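MYB3 (Trichomonas vaginalis, PDB 3ZQC) probably acts as a sequence-specific transcription factor, its Myb DNA-binding domain, the part present here, gripping promoter DNA. Local coordinates at residues D10-E15 / S30-R35; A51-A56 / P84-N89. All blocks are in the same frame, centred on the assembly; numbering follows the deposited sequence.

From the N terminus, the chain runs through helix 7-20, turns back, and passes alongside that helix again at 30-35; contact 1 closes this first loop, laying the approach to helix 37-48 against the first helix. After helix 37-48 comes the linker at 51-56. The chain then goes through helices 59-71 and 76-79 before 84-89 returns to the linker, so contact 2 closes a second, longer loop around those two helices. The loops follow one another without crossing or nesting, and the centres of the two contacts lie about 23 Å apart. Contact 1 is internal to the first Myb-like region, whereas contact 2 holds the linker to the turn just before helix 88-99, which meets the DNA.

Contact 1 (D10-E15 / S30-R35); sequences DDLIRE and SFLPNR
L12 on helix 7-20 faces F31 in the loop that leads to helix 37-48, their CA atoms 6.4 Å apart, and just beyond F31 the chain bends through a type I turn from L32 to R35. The contact is apolar. L12 and L32 lie across one another at a slant, with L12 CD2 3.6 Å from L32 CD2. L32 CG stands anti to its own carbonyl carbon (chi1 -52°), which sends the branched end at the helix, and L32 CD1 reaches I13 CG1 at 4.2 Å. I13 in turn packs on C40, W44 and L48 of helix 37-48, linking this outer patch to the buried side of the helix. F31 is met differently: L12 CD1 comes to the ring's edge, while one turn further along the helix E15 brings its aliphatic part up obliquely, E15 CG lying 3.9 Å from F31 CE2. E15's chain bends at chi2, and its carboxylate ends up within 6° of parallel to the ring. R35, at the end of the turn, leads away to a salt bridge with E9 and a cation-pi contact with F5. The contact thus joins helix 7-20 to the loop leading into helix 37-48, within a Myb-like DNA-binding region of the helix-turn-helix class.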
loop_
_atom_site.group_PDB
_atom_site.type_symbol
_atom_site.label_atom_id
_atom_site.label_comp_id
_atom_site.label_asym_id
_atom_site.label_seq_id
_atom_site.Cartn_x
_atom_site.Cartn_y
_atom_site.Cartn_z
ATOM N N ASP A 10 -16.379 -6.798 1.842
ATOM C CA ASP A 10 -16.036 -5.412 1.522
ATOM C C ASP A 10 -17.235 -4.507 1.800
ATOM O O ASP A 10 -17.085 -3.337 2.157
ATOM C CB ASP A 10 -15.629 -5.276 0.044
ATOM C CG ASP A 10 -14.242 -5.853 -0.250
ATOM O OD1 ASP A 10 -13.566 -6.287 0.710
ATOM O OD2 ASP A 10 -13.830 -5.865 -1.440
ATOM N N ASP A 11 -18.429 -5.058 1.647
ATOM C CA ASP A 11 -19.629 -4.282 1.887
ATOM C C ASP A 11 -19.891 -3.996 3.363
ATOM O O ASP A 11 -20.266 -2.873 3.722
ATOM C CB ASP A 11 -20.820 -4.980 1.239
ATOM C CG ASP A 11 -20.817 -4.817 -0.271
ATOM O OD1 ASP A 11 -20.570 -3.662 -0.737
ATOM O OD2 ASP A 11 -21.055 -5.836 -0.976
ATOM N N LEU A 12 -19.691 -4.993 4.221
ATOM C CA LEU A 12 -19.907 -4.773 5.646
ATOM C C LEU A 12 -18.973 -3.676 6.123
ATOM O O LEU A 12 -19.378 -2.797 6.882
ATOM C CB LEU A 12 -19.682 -6.060 6.448
ATOM C CG LEU A 12 -20.773 -7.132 6.272
ATOM C CD1 LEU A 12 -22.126 -6.444 5.987
ATOM C CD2 LEU A 12 -20.415 -8.077 5.123
ATOM N N ILE A 13 -17.727 -3.720 5.662
ATOM C CA ILE A 13 -16.757 -2.701 6.037
ATOM C C ILE A 13 -17.310 -1.329 5.648
ATOM O O ILE A 13 -17.565 -0.484 6.516
ATOM C CB ILE A 13 -15.399 -2.886 5.300
ATOM C CG1 ILE A 13 -14.629 -4.103 5.847
ATOM C CG2 ILE A 13 -14.566 -1.606 5.443
ATOM C CD1 ILE A 13 -13.971 -3.886 7.216
ATOM N N ARG A 14 -17.494 -1.118 4.340
ATOM C CA ARG A 14 -18.006 0.156 3.817
ATOM C C ARG A 14 -19.199 0.657 4.628
ATOM O O ARG A 14 -19.395 1.860 4.792
ATOM C CB ARG A 14 -18.398 0.026 2.334
ATOM C CG ARG A 14 -17.252 -0.348 1.391
ATOM C CD ARG A 14 -17.620 -0.077 -0.069
ATOM N NE ARG A 14 -16.688 -0.670 -1.039
ATOM C CZ ARG A 14 -16.714 -1.943 -1.448
ATOM N NH1 ARG A 14 -17.634 -2.788 -0.972
ATOM N NH2 ARG A 14 -15.821 -2.372 -2.344
ATOM N N GLU A 15 -19.993 -0.278 5.133
ATOM C CA GLU A 15 -21.146 0.073 5.953
ATOM C C GLU A 15 -20.641 0.618 7.293
ATOM O O GLU A 15 -20.909 1.772 7.663
ATOM C CB GLU A 15 -22.015 -1.172 6.205
ATOM C CG GLU A 15 -23.254 -0.952 7.118
ATOM C CD GLU A 15 -24.355 -0.106 6.454
ATOM O OE1 GLU A 15 -24.765 -0.468 5.319
ATOM O OE2 GLU A 15 -24.803 0.905 7.069
ATOM N N SER A 30 -19.270 -6.400 15.360
ATOM C CA SER A 30 -20.716 -6.259 15.271
ATOM C C SER A 30 -21.119 -6.698 13.869
ATOM O O SER A 30 -22.258 -7.086 13.614
ATOM C CB SER A 30 -21.107 -4.803 15.488
ATOM O OG SER A 30 -20.535 -4.311 16.687
ATOM N N PHE A 31 -20.166 -6.607 12.956
ATOM C CA PHE A 31 -20.362 -7.044 11.583
ATOM C C PHE A 31 -19.217 -8.021 11.358
ATOM O O PHE A 31 -18.227 -8.000 12.102
ATOM C CB PHE A 31 -20.237 -5.875 10.609
ATOM C CG PHE A 31 -21.204 -4.769 10.872
ATOM C CD1 PHE A 31 -21.110 -4.006 12.034
ATOM C CD2 PHE A 31 -22.201 -4.471 9.951
ATOM C CE1 PHE A 31 -21.992 -2.959 12.275
ATOM C CE2 PHE A 31 -23.084 -3.429 10.179
ATOM C CZ PHE A 31 -22.979 -2.669 11.347
ATOM N N LEU A 32 -19.354 -8.899 10.369
ATOM C CA LEU A 32 -18.281 -9.845 10.064
ATOM C C LEU A 32 -17.682 -10.393 11.362
ATOM O O LEU A 32 -16.564 -10.038 11.757
ATOM C CB LEU A 32 -17.193 -9.127 9.251
ATOM C CG LEU A 32 -17.668 -8.371 7.993
ATOM C CD1 LEU A 32 -16.963 -7.019 7.865
ATOM C CD2 LEU A 32 -17.410 -9.240 6.765
ATOM N N PRO A 33 -18.433 -11.259 12.047
ATOM C CA PRO A 33 -17.991 -11.866 13.308
ATOM C C PRO A 33 -16.786 -12.792 13.120
ATOM O O PRO A 33 -16.122 -13.177 14.084
ATOM C CB PRO A 33 -19.235 -12.621 13.769
ATOM C CG PRO A 33 -19.867 -13.045 12.450
ATOM C CD PRO A 33 -19.744 -11.789 11.622
ATOM N N ASN A 34 -16.506 -13.126 11.865
ATOM C CA ASN A 34 -15.407 -14.029 11.531
ATOM C C ASN A 34 -14.100 -13.324 11.131
ATOM O O ASN A 34 -13.103 -13.985 10.806
ATOM C CB ASN A 34 -15.840 -14.981 10.392
ATOM C CG ASN A 34 -17.220 -15.610 10.630
ATOM O OD1 ASN A 34 -18.259 -14.970 10.417
ATOM N ND2 ASN A 34 -17.228 -16.864 11.085
ATOM N N ARG A 35 -14.084 -11.996 11.170
ATOM C CA ARG A 35 -12.879 -11.275 10.767
ATOM C C ARG A 35 -12.352 -10.266 11.799
ATOM O O ARG A 35 -13.064 -9.338 12.191
ATOM C CB ARG A 35 -13.144 -10.574 9.424
ATOM C CG ARG A 35 -12.153 -10.916 8.285
ATOM C CD ARG A 35 -12.181 -12.391 7.885
ATOM N NE ARG A 35 -12.139 -12.623 6.432
ATOM C CZ ARG A 35 -11.120 -12.321 5.624
ATOM N NH1 ARG A 35 -10.025 -11.746 6.100
ATOM N NH2 ARG A 35 -11.203 -12.589 4.325
#

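Contact 2 (A51-A56 / P84-N89)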
loop_
_atom_site.group_PDB
_atom_site.type_symbol
_atom_site.label_atom_id
_atom_site.label_comp_id
_atom_site.label_asym_id
_atom_site.label_seq_id
_atom_site.Cartn_x
_atom_site.Cartn_y
_atom_site.Cartn_z
ATOM N N ALA A 51 -9.226 7.066 -1.230
ATOM C CA ALA A 51 -7.883 7.537 -1.560
ATOM C C ALA A 51 -6.902 6.557 -2.181
ATOM O O ALA A 51 -5.948 6.990 -2.818
ATOM C CB ALA A 51 -7.245 8.173 -0.343
ATOM N N VAL A 52 -7.096 5.256 -1.997
ATOM C CA VAL A 52 -6.161 4.313 -2.606
ATOM C C VAL A 52 -6.192 4.533 -4.112
ATOM O O VAL A 52 -7.262 4.706 -4.697
ATOM C CB VAL A 52 -6.526 2.846 -2.308
ATOM C CG1 VAL A 52 -6.617 2.642 -0.808
ATOM C CG2 VAL A 52 -7.830 2.475 -2.990
ATOM N N VAL A 53 -5.023 4.541 -4.742
ATOM C CA VAL A 53 -4.970 4.776 -6.178
ATOM C C VAL A 53 -4.919 3.446 -6.930
ATOM O O VAL A 53 -4.367 2.466 -6.428
ATOM C CB VAL A 53 -3.765 5.677 -6.539
ATOM C CG1 VAL A 53 -2.529 4.843 -6.735
ATOM C CG2 VAL A 53 -4.096 6.514 -7.766
ATOM N N LYS A 54 -5.492 3.417 -8.133
ATOM C CA LYS A 54 -5.565 2.180 -8.910
ATOM C C LYS A 54 -4.769 2.094 -10.201
ATOM O O LYS A 54 -4.597 0.997 -10.734
ATOM C CB LYS A 54 -7.032 1.850 -9.229
ATOM C CG LYS A 54 -7.667 2.726 -10.310
ATOM C CD LYS A 54 -7.893 1.946 -11.622
ATOM C CE LYS A 54 -7.433 2.754 -12.851
ATOM N NZ LYS A 54 -7.989 4.154 -12.904
ATOM N N HIS A 55 -4.293 3.225 -10.716
ATOM C CA HIS A 55 -3.528 3.201 -11.963
ATOM C C HIS A 55 -2.172 2.534 -11.782
ATOM O O HIS A 55 -1.620 2.496 -10.686
ATOM C CB HIS A 55 -3.310 4.606 -12.480
ATOM C CG HIS A 55 -2.392 5.411 -11.626
ATOM N ND1 HIS A 55 -2.554 5.524 -10.262
ATOM C CD2 HIS A 55 -1.325 6.179 -11.946
ATOM C CE1 HIS A 55 -1.627 6.332 -9.779
ATOM N NE2 HIS A 55 -0.870 6.743 -10.779
ATOM N N ALA A 56 -1.631 2.020 -12.878
ATOM C CA ALA A 56 -0.343 1.342 -12.840
ATOM C C ALA A 56 0.749 2.250 -12.297
ATOM O O ALA A 56 0.525 3.430 -12.022
ATOM C CB ALA A 56 0.025 0.849 -14.228
ATOM N N PRO A 84 1.212 10.499 -2.980
ATOM C CA PRO A 84 -0.226 10.621 -2.747
ATOM C C PRO A 84 -1.024 9.413 -3.220
ATOM O O PRO A 84 -0.849 8.946 -4.349
ATOM C CB PRO A 84 -0.585 11.876 -3.530
ATOM C CG PRO A 84 0.311 11.757 -4.721
ATOM C CD PRO A 84 1.630 11.396 -4.072
ATOM N N GLY A 85 -1.886 8.902 -2.349
ATOM C CA GLY A 85 -2.722 7.784 -2.734
ATOM C C GLY A 85 -2.151 6.378 -2.763
ATOM O O GLY A 85 -2.924 5.430 -2.934
ATOM N N ARG A 86 -0.835 6.211 -2.628
ATOM C CA ARG A 86 -0.262 4.863 -2.622
ATOM C C ARG A 86 0.032 4.488 -1.178
ATOM O O ARG A 86 0.769 5.183 -0.489
ATOM C CB ARG A 86 1.022 4.820 -3.429
ATOM C CG ARG A 86 0.846 5.166 -4.879
ATOM C CD ARG A 86 0.257 4.025 -5.670
ATOM N NE ARG A 86 0.583 4.171 -7.090
ATOM C CZ ARG A 86 0.348 3.247 -8.014
ATOM N NH1 ARG A 86 -0.226 2.103 -7.674
ATOM N NH2 ARG A 86 0.685 3.467 -9.277
ATOM N N THR A 87 -0.546 3.388 -0.715
ATOM C CA THR A 87 -0.335 2.976 0.665
ATOM C C THR A 87 1.112 2.557 0.940
ATOM O O THR A 87 1.953 2.606 0.051
ATOM C CB THR A 87 -1.300 1.844 1.042
ATOM O OG1 THR A 87 -1.425 1.797 2.468
ATOM C CG2 THR A 87 -0.799 0.506 0.515
ATOM N N ASP A 88 1.403 2.153 2.173
ATOM C CA ASP A 88 2.766 1.769 2.540
ATOM C C ASP A 88 3.078 0.337 2.141
ATOM O O ASP A 88 4.225 -0.037 1.920
ATOM C CB ASP A 88 2.982 1.964 4.055
ATOM C CG ASP A 88 2.435 0.817 4.889
ATOM O OD1 ASP A 88 1.205 0.792 5.120
ATOM O OD2 ASP A 88 3.242 -0.054 5.307
ATOM N N ASN A 89 2.042 -0.471 2.052
ATOM C CA ASN A 89 2.235 -1.854 1.680
ATOM C C ASN A 89 2.406 -1.887 0.165
ATOM O O ASN A 89 3.199 -2.648 -0.384
ATOM C CB ASN A 89 1.019 -2.668 2.145
ATOM C CG ASN A 89 1.136 -4.129 1.822
ATOM O OD1 ASN A 89 0.553 -4.601 0.854
ATOM N ND2 ASN A 89 1.898 -4.857 2.626
#
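G85 sits beside V52 and V53, the CA atoms of V52 and G85 being 4.9 Å apart, and its carbonyl accepts the only backbone-to-backbone hydrogen bond between the two segments. V53 N donates to G85 O at 2.9 Å, with a bent N-H...O angle of 138°. The same oxygen also takes a CA-H...O contact from V52 CA at 3.4 Å. G85 has a positive phi, a conformation glycine adopts easily.

R86 supplies the other donors. Its chain starts away from the linker, then bends at chi2 (-77°) and brings the guanidinium back to it. There R86 NH2 reaches two backbone carbonyls, H55 O at 2.9 Å and A56 O at 2.7 Å; both bonds are weak because the N-H points poorly at either oxygen. A56 O lies at the guanidinium's edge, near its plane. The stronger partner of R86 NH2 is E61, through a salt bridge, and W57 adds a cation-pi contact, so the positive charge is probably balanced mainly by E61, with W57 and the two carbonyls as further, weaker partners. The guanidinium also lies flat on the H55 ring, centres 4.5 Å apart and planes 28° from parallel, with NH2 over one ring face.

Together these bonds fasten the linker between helices 37-48 and 59-71 to the turn before helix 88-99. D88 and N89 pack on bases of the bound DNA, while T87, at that helix's N-cap position, and N89 both pack on N46 of helix 37-48.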